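Local coordinates for type II secretion system protein F (Vibrio cholerae, PDB 3C1Q) that probably serves in the inner-membrane complex of the type II secretion system, which secretes toxins and proteases, and binds calcium through its first cytoplasmic domain, at residues Asp93-Leu96 / Glu97-Asp101; Tyr62-Ser65 / Asp66-Asp70. All blocks are in the same frame, centred on the assembly; numbering follows the deposited sequence.

Contact 1 (Asp93-Leu96 / Glu97-Asp101). With CA (calcium ion), chain G.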
ATOM      1  N   ASP B  93       9.678  11.956   4.261  1.00 10.65           N
ATOM      2  CA  ASP B  93       8.393  11.341   4.547  1.00 11.62           C
ATOM      3  C   ASP B  93       7.251  11.943   3.707  1.00 11.50           C
ATOM      4  O   ASP B  93       6.521  11.217   3.043  1.00 10.96           O
ATOM      5  CB  ASP B  93       8.085  11.355   6.047  1.00 11.75           C
ATOM      6  CG  ASP B  93       7.977  12.748   6.653  1.00 13.98           C
ATOM      7  OD1 ASP B  93       8.589  13.722   6.165  1.00 11.48           O
ATOM      8  OD2 ASP B  93       7.261  12.851   7.672  1.00 17.05           O
ATOM      9  N   SER B  94       7.134  13.265   3.701  1.00 11.15           N
ATOM     10  CA  SER B  94       6.038  13.915   2.962  1.00 11.23           C
ATOM     11  C   SER B  94       6.270  13.916   1.447  1.00 11.12           C
ATOM     12  O   SER B  94       5.306  13.862   0.689  1.00 10.91           O
ATOM     13  CB  SER B  94       5.801  15.341   3.461  1.00 12.25           C
ATOM     14  OG  SER B  94       6.997  16.069   3.531  1.00 12.47           O
ATOM     15  N   VAL B  95       7.523  14.021   1.016  1.00 10.93           N
ATOM     16  CA  VAL B  95       7.862  13.913  -0.406  1.00 11.14           C
ATOM     17  C   VAL B  95       7.513  12.520  -0.929  1.00 10.16           C
ATOM     18  O   VAL B  95       6.904  12.396  -1.998  1.00 10.22           O
ATOM     19  CB  VAL B  95       9.326  14.290  -0.702  1.00 11.45           C
ATOM     20  CG1 VAL B  95       9.702  13.962  -2.157  1.00 13.38           C
ATOM     21  CG2 VAL B  95       9.562  15.788  -0.434  1.00 12.07           C
ATOM     22  N   LEU B  96       7.834  11.475  -0.157  1.00  9.18           N
ATOM     23  CA  LEU B  96       7.444  10.121  -0.557  1.00  8.36           C
ATOM     24  C   LEU B  96       5.928   9.993  -0.666  1.00  8.67           C
ATOM     25  O   LEU B  96       5.415   9.367  -1.605  1.00  8.28           O
ATOM     26  CB  LEU B  96       8.028   9.052   0.382  1.00  7.94           C
ATOM     27  CG  LEU B  96       9.517   8.780   0.231  1.00  7.35           C
ATOM     28  CD1 LEU B  96       9.985   7.826   1.312  1.00  5.52           C
ATOM     29  CD2 LEU B  96       9.845   8.229  -1.179  1.00  6.14           C
ATOM     30  N   GLU B  97       5.205  10.564   0.285  1.00  8.39           N
ATOM     31  CA  GLU B  97       3.736  10.540   0.229  1.00  9.08           C
ATOM     32  C   GLU B  97       3.260  11.147  -1.091  1.00  8.22           C
ATOM     33  O   GLU B  97       2.387  10.588  -1.770  1.00  9.20           O
ATOM     34  CB  GLU B  97       3.126  11.307   1.404  1.00  7.98           C
ATOM     35  CG  GLU B  97       1.592  11.347   1.399  1.00  9.98           C
ATOM     36  CD  GLU B  97       0.968   9.969   1.368  1.00  9.74           C
ATOM     37  OE1 GLU B  97       1.509   9.038   2.037  1.00 10.53           O
ATOM     38  OE2 GLU B  97      -0.063   9.811   0.667  1.00  8.59           O
ATOM     39  N   ARG B  98       3.804  12.309  -1.443  1.00  8.02           N
ATOM     40  CA  ARG B  98       3.417  12.965  -2.701  1.00  8.14           C
ATOM     41  C   ARG B  98       3.786  12.130  -3.921  1.00  7.73           C
ATOM     42  O   ARG B  98       3.013  12.070  -4.894  1.00  7.54           O
ATOM     43  CB  ARG B  98       4.011  14.357  -2.797  1.00  8.40           C
ATOM     44  CG  ARG B  98       3.353  15.341  -1.823  1.00  9.64           C
ATOM     45  CD  ARG B  98       3.461  16.771  -2.307  1.00 10.85           C
ATOM     46  NE  ARG B  98       4.808  17.287  -2.130  1.00 12.92           N
ATOM     47  CZ  ARG B  98       5.323  17.651  -0.955  1.00 12.59           C
ATOM     48  NH1 ARG B  98       4.608  17.565   0.168  1.00 15.16           N
ATOM     49  NH2 ARG B  98       6.555  18.112  -0.903  1.00 11.43           N
ATOM     50  N   LEU B  99       4.945  11.466  -3.876  1.00  7.11           N
ATOM     51  CA  LEU B  99       5.349  10.595  -4.985  1.00  6.85           C
ATOM     52  C   LEU B  99       4.403   9.382  -5.092  1.00  6.58           C
ATOM     53  O   LEU B  99       4.032   8.965  -6.181  1.00  6.43           O
ATOM     54  CB  LEU B  99       6.789  10.124  -4.787  1.00  6.36           C
ATOM     55  CG  LEU B  99       7.840  11.160  -5.138  1.00  5.84           C
ATOM     56  CD1 LEU B  99       9.206  10.779  -4.516  1.00  7.38           C
ATOM     57  CD2 LEU B  99       7.958  11.345  -6.674  1.00  6.31           C
ATOM     58  N   ALA B 100       3.991   8.852  -3.949  1.00  6.71           N
ATOM     59  CA  ALA B 100       3.031   7.750  -3.900  1.00  6.88           C
ATOM     60  C   ALA B 100       1.668   8.158  -4.489  1.00  7.26           C
ATOM     61  O   ALA B 100       1.075   7.425  -5.326  1.00  6.91           O
ATOM     62  CB  ALA B 100       2.879   7.269  -2.430  1.00  6.32           C
ATOM     63  N   ASP B 101       1.169   9.318  -4.067  1.00  7.09           N
ATOM     64  CA  ASP B 101      -0.091   9.860  -4.576  1.00  7.28           C
ATOM     65  C   ASP B 101      -0.011  10.050  -6.069  1.00  7.71           C
ATOM     66  O   ASP B 101      -0.946   9.713  -6.796  1.00  7.62           O
ATOM     67  CB  ASP B 101      -0.421  11.203  -3.924  1.00  7.81           C
ATOM     68  CG  ASP B 101      -0.939  11.056  -2.503  1.00  7.62           C
ATOM     69  OD1 ASP B 101      -1.463   9.986  -2.152  1.00  8.77           O
ATOM     70  OD2 ASP B 101      -0.866  12.044  -1.762  1.00  9.25           O
TER
HETATM   71 CA    CA G   1      -2.005  10.874   0.162  1.00 11.40          CA
HETATM   72  O   HOH W   1      -2.443  10.803   2.582  1.00 13.88           O
HETATM   73  O   HOH W   2      -1.485  13.179   0.946  1.00 15.82           O
HETATM   74  O   HOH W   3      -3.091   8.760   0.286  1.00 11.60           O

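Contact 2 (Tyr62-Ser65 / Asp66-Asp70)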
ATOM      1  N   TYR B  62      25.139   5.912   1.130  1.00  9.47           N
ATOM      2  CA  TYR B  62      24.599   6.591  -0.041  1.00  9.39           C
ATOM      3  C   TYR B  62      23.207   7.088   0.276  1.00  9.92           C
ATOM      4  O   TYR B  62      22.459   6.425   0.992  1.00 10.41           O
ATOM      5  CB  TYR B  62      24.530   5.639  -1.219  1.00  9.06           C
ATOM      6  CG  TYR B  62      25.875   5.192  -1.732  1.00  8.85           C
ATOM      7  CD1 TYR B  62      26.590   5.983  -2.608  1.00  8.46           C
ATOM      8  CD2 TYR B  62      26.428   3.964  -1.360  1.00  9.02           C
ATOM      9  CE1 TYR B  62      27.805   5.581  -3.088  1.00  9.44           C
ATOM     10  CE2 TYR B  62      27.638   3.550  -1.843  1.00  6.78           C
ATOM     11  CZ  TYR B  62      28.334   4.362  -2.714  1.00  8.13           C
ATOM     12  OH  TYR B  62      29.550   3.945  -3.197  1.00  8.89           O
ATOM     13  N   THR B  63      22.843   8.246  -0.255  1.00  9.57           N
ATOM     14  CA  THR B  63      21.465   8.708  -0.108  1.00  9.67           C
ATOM     15  C   THR B  63      20.515   7.847  -0.950  1.00  9.59           C
ATOM     16  O   THR B  63      20.925   7.122  -1.863  1.00 10.22           O
ATOM     17  CB  THR B  63      21.303  10.164  -0.522  1.00  9.78           C
ATOM     18  OG1 THR B  63      21.856  10.319  -1.833  1.00 10.60           O
ATOM     19  CG2 THR B  63      21.988  11.102   0.461  1.00  9.87           C
ATOM     20  N   LEU B  64      19.241   7.901  -0.618  1.00 10.17           N
ATOM     21  CA  LEU B  64      18.251   7.218  -1.417  1.00 10.23           C
ATOM     22  C   LEU B  64      18.258   7.767  -2.841  1.00 10.55           C
ATOM     23  O   LEU B  64      18.305   6.996  -3.805  1.00 11.03           O
ATOM     24  CB  LEU B  64      16.869   7.339  -0.795  1.00 10.17           C
ATOM     25  CG  LEU B  64      15.743   6.626  -1.556  1.00 10.82           C
ATOM     26  CD1 LEU B  64      16.014   5.137  -1.732  1.00 12.77           C
ATOM     27  CD2 LEU B  64      14.381   6.853  -0.865  1.00 11.63           C
ATOM     28  N   SER B  65      18.217   9.087  -2.978  1.00 11.10           N
ATOM     29  CA  SER B  65      18.235   9.727  -4.305  1.00 11.15           C
ATOM     30  C   SER B  65      19.447   9.311  -5.138  1.00 11.10           C
ATOM     31  O   SER B  65      19.322   9.044  -6.339  1.00 10.17           O
ATOM     32  CB  SER B  65      18.178  11.261  -4.181  1.00 11.51           C
ATOM     33  OG  SER B  65      19.217  11.774  -3.369  1.00 12.26           O
ATOM     34  N   ASP B  66      20.624   9.236  -4.519  1.00 10.80           N
ATOM     35  CA  ASP B  66      21.826   8.865  -5.267  1.00 11.29           C
ATOM     36  C   ASP B  66      21.728   7.392  -5.700  1.00 11.83           C
ATOM     37  O   ASP B  66      22.017   7.045  -6.856  1.00 11.19           O
ATOM     38  CB  ASP B  66      23.077   9.125  -4.410  1.00 11.38           C
ATOM     39  CG  ASP B  66      24.368   8.953  -5.170  1.00 12.76           C
ATOM     40  OD1 ASP B  66      24.397   9.293  -6.372  1.00 15.20           O
ATOM     41  OD2 ASP B  66      25.363   8.513  -4.551  1.00 11.89           O
ATOM     42  N   SER B  67      21.284   6.547  -4.775  1.00 11.60           N
ATOM     43  CA  SER B  67      21.111   5.105  -5.038  1.00 12.26           C
ATOM     44  C   SER B  67      20.114   4.842  -6.181  1.00 12.43           C
ATOM     45  O   SER B  67      20.380   4.031  -7.062  1.00 12.19           O
ATOM     46  CB  SER B  67      20.681   4.377  -3.771  1.00 12.67           C
ATOM     47  OG  SER B  67      21.638   4.524  -2.719  1.00 11.96           O
ATOM     48  N   LEU B  68      18.995   5.565  -6.188  1.00 11.99           N
ATOM     49  CA  LEU B  68      17.972   5.377  -7.235  1.00 11.83           C
ATOM     50  C   LEU B  68      18.500   5.709  -8.624  1.00 11.70           C
ATOM     51  O   LEU B  68      17.921   5.285  -9.623  1.00 11.53           O
ATOM     52  CB  LEU B  68      16.740   6.223  -6.949  1.00 12.32           C
ATOM     53  CG  LEU B  68      15.983   5.934  -5.654  1.00 11.46           C
ATOM     54  CD1 LEU B  68      14.774   6.874  -5.540  1.00 11.66           C
ATOM     55  CD2 LEU B  68      15.562   4.474  -5.546  1.00 13.23           C
ATOM     56  N   GLY B  69      19.580   6.491  -8.684  1.00 11.62           N
ATOM     57  CA  GLY B  69      20.207   6.860  -9.937  1.00 12.02           C
ATOM     58  C   GLY B  69      20.827   5.703 -10.695  1.00 12.67           C
ATOM     59  O   GLY B  69      21.122   5.833 -11.880  1.00 13.23           O
ATOM     60  N   ASP B  70      21.044   4.579 -10.014  1.00 13.09           N
ATOM     61  CA  ASP B  70      21.436   3.343 -10.694  1.00 13.55           C
ATOM     62  C   ASP B  70      20.288   2.695 -11.509  1.00 13.78           C
ATOM     63  O   ASP B  70      20.530   1.769 -12.284  1.00 13.75           O
ATOM     64  CB  ASP B  70      22.025   2.350  -9.690  1.00 14.26           C
ATOM     65  CG  ASP B  70      23.346   2.828  -9.079  1.00 15.85           C
ATOM     66  OD1 ASP B  70      23.908   3.837  -9.544  1.00 14.70           O
ATOM     67  OD2 ASP B  70      23.817   2.195  -8.113  1.00 17.99           O
TER

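Contact 1 (Asp93-Leu96 / Glu97-Asp101)
The opening turns of helix 92-121 hold V95 against L99 on a buried side and carry the calcium ligands E97 and D101 on another. V95 and L99, one turn apart, lie side by side and point the same way, with V95 CG1 4.0 Å from L99 CD1. Branched apolar residues suit this side, because L99 also packs on F79, M82 and V83 of helix 77-89, while L96 leans on V25 of helix 11-26. R98 turns back along the helix: a bend at chi3 (-75°) brings its guanidinium beside the preceding turn, where S94 O lies over one face, offset toward its rim, 3.8 Å from R98 NH1, and R98 NH2 comes 3.8 Å from V95 CG2. S94 O is meanwhile the acceptor for R98 N at 3.0 Å, one of five successive i to i+4 bonds of the alpha-helix.

The i, i+4 spacing also builds the metal site. In E97, CG anti to the backbone nitrogen (chi1 179°) and a bend at chi2 (56°) lead the carboxylate away from residues 93-96, and OE2 reaches calcium at 2.3 Å. D101 grips the ion in bidentate fashion, OD1 and OD2 each 2.5 Å from the metal. Three waters and E43 of the second subunit complete the shell, so the ion bridges the dimer. Hard, anionic carboxylates suit calcium; R19, bonded to E97 OE2 and D101 OD1, and Q26, bonded to E97 OE1, position them from helix 11-26.

Contact 2 (Tyr62-Ser65 / Asp66-Asp70)
T63 and D66 meet at the N-cap of the short helix 64-68, where T63 OG1 accepts from D66 N at 3.1 Å and takes the place of a missing helical carbonyl. The torsion of T63 (chi1 52°) sets OG1 between its own backbone nitrogen and carbonyl carbon, turned toward the first turn; threonine suits an N-cap because its hydroxyl sits this close to the main chain. The carbonyl T63 O is gripped twice by S67, by N at 3.0 Å and by OG at 2.8 Å, from opposite faces of its plane. Beside this pair, D66 OD2 reaches the edge of the Y62 ring, 3.4 Å from CD1, with ring and carboxylate planes 43° apart.

Farther along, L64 CD1 rests 3.9 Å from L68 CD2; L64 packs on V83 and L68 on F79 of helix 77-89. E87 of that helix accepts from L64 N and bonds S65 OG, while K57 of helix 45-59 makes a cation-pi contact with Y62 and a salt bridge to D70. With its backbone N and its hydroxyl both on T63 O, S67 should have its side-chain rotation fixed, and the acidic groups of D66 and E87 near the helix start would probably be favoured by its dipole.

Along the chain contact 2 comes first, on the short helix 64-68, and contact 1 follows at the start of the long helix 92-121. Their centres stand about 17 Å apart and their nearest atoms about 5 Å, without touching. Helix 77-89, which lies between them in sequence, is their common neighbour: F79 and V83 receive side chains from both contacts. Beyond that they part, contact 1 resting on helix 11-26 and contact 2 on helix 45-59. Both thus belong to one all-helical cytoplasmic domain, in which contact 1 supplies two ligands of a calcium ion that is also bound by the second subunit, whereas contact 2 is structural packing with no other subunit of the assembly against it.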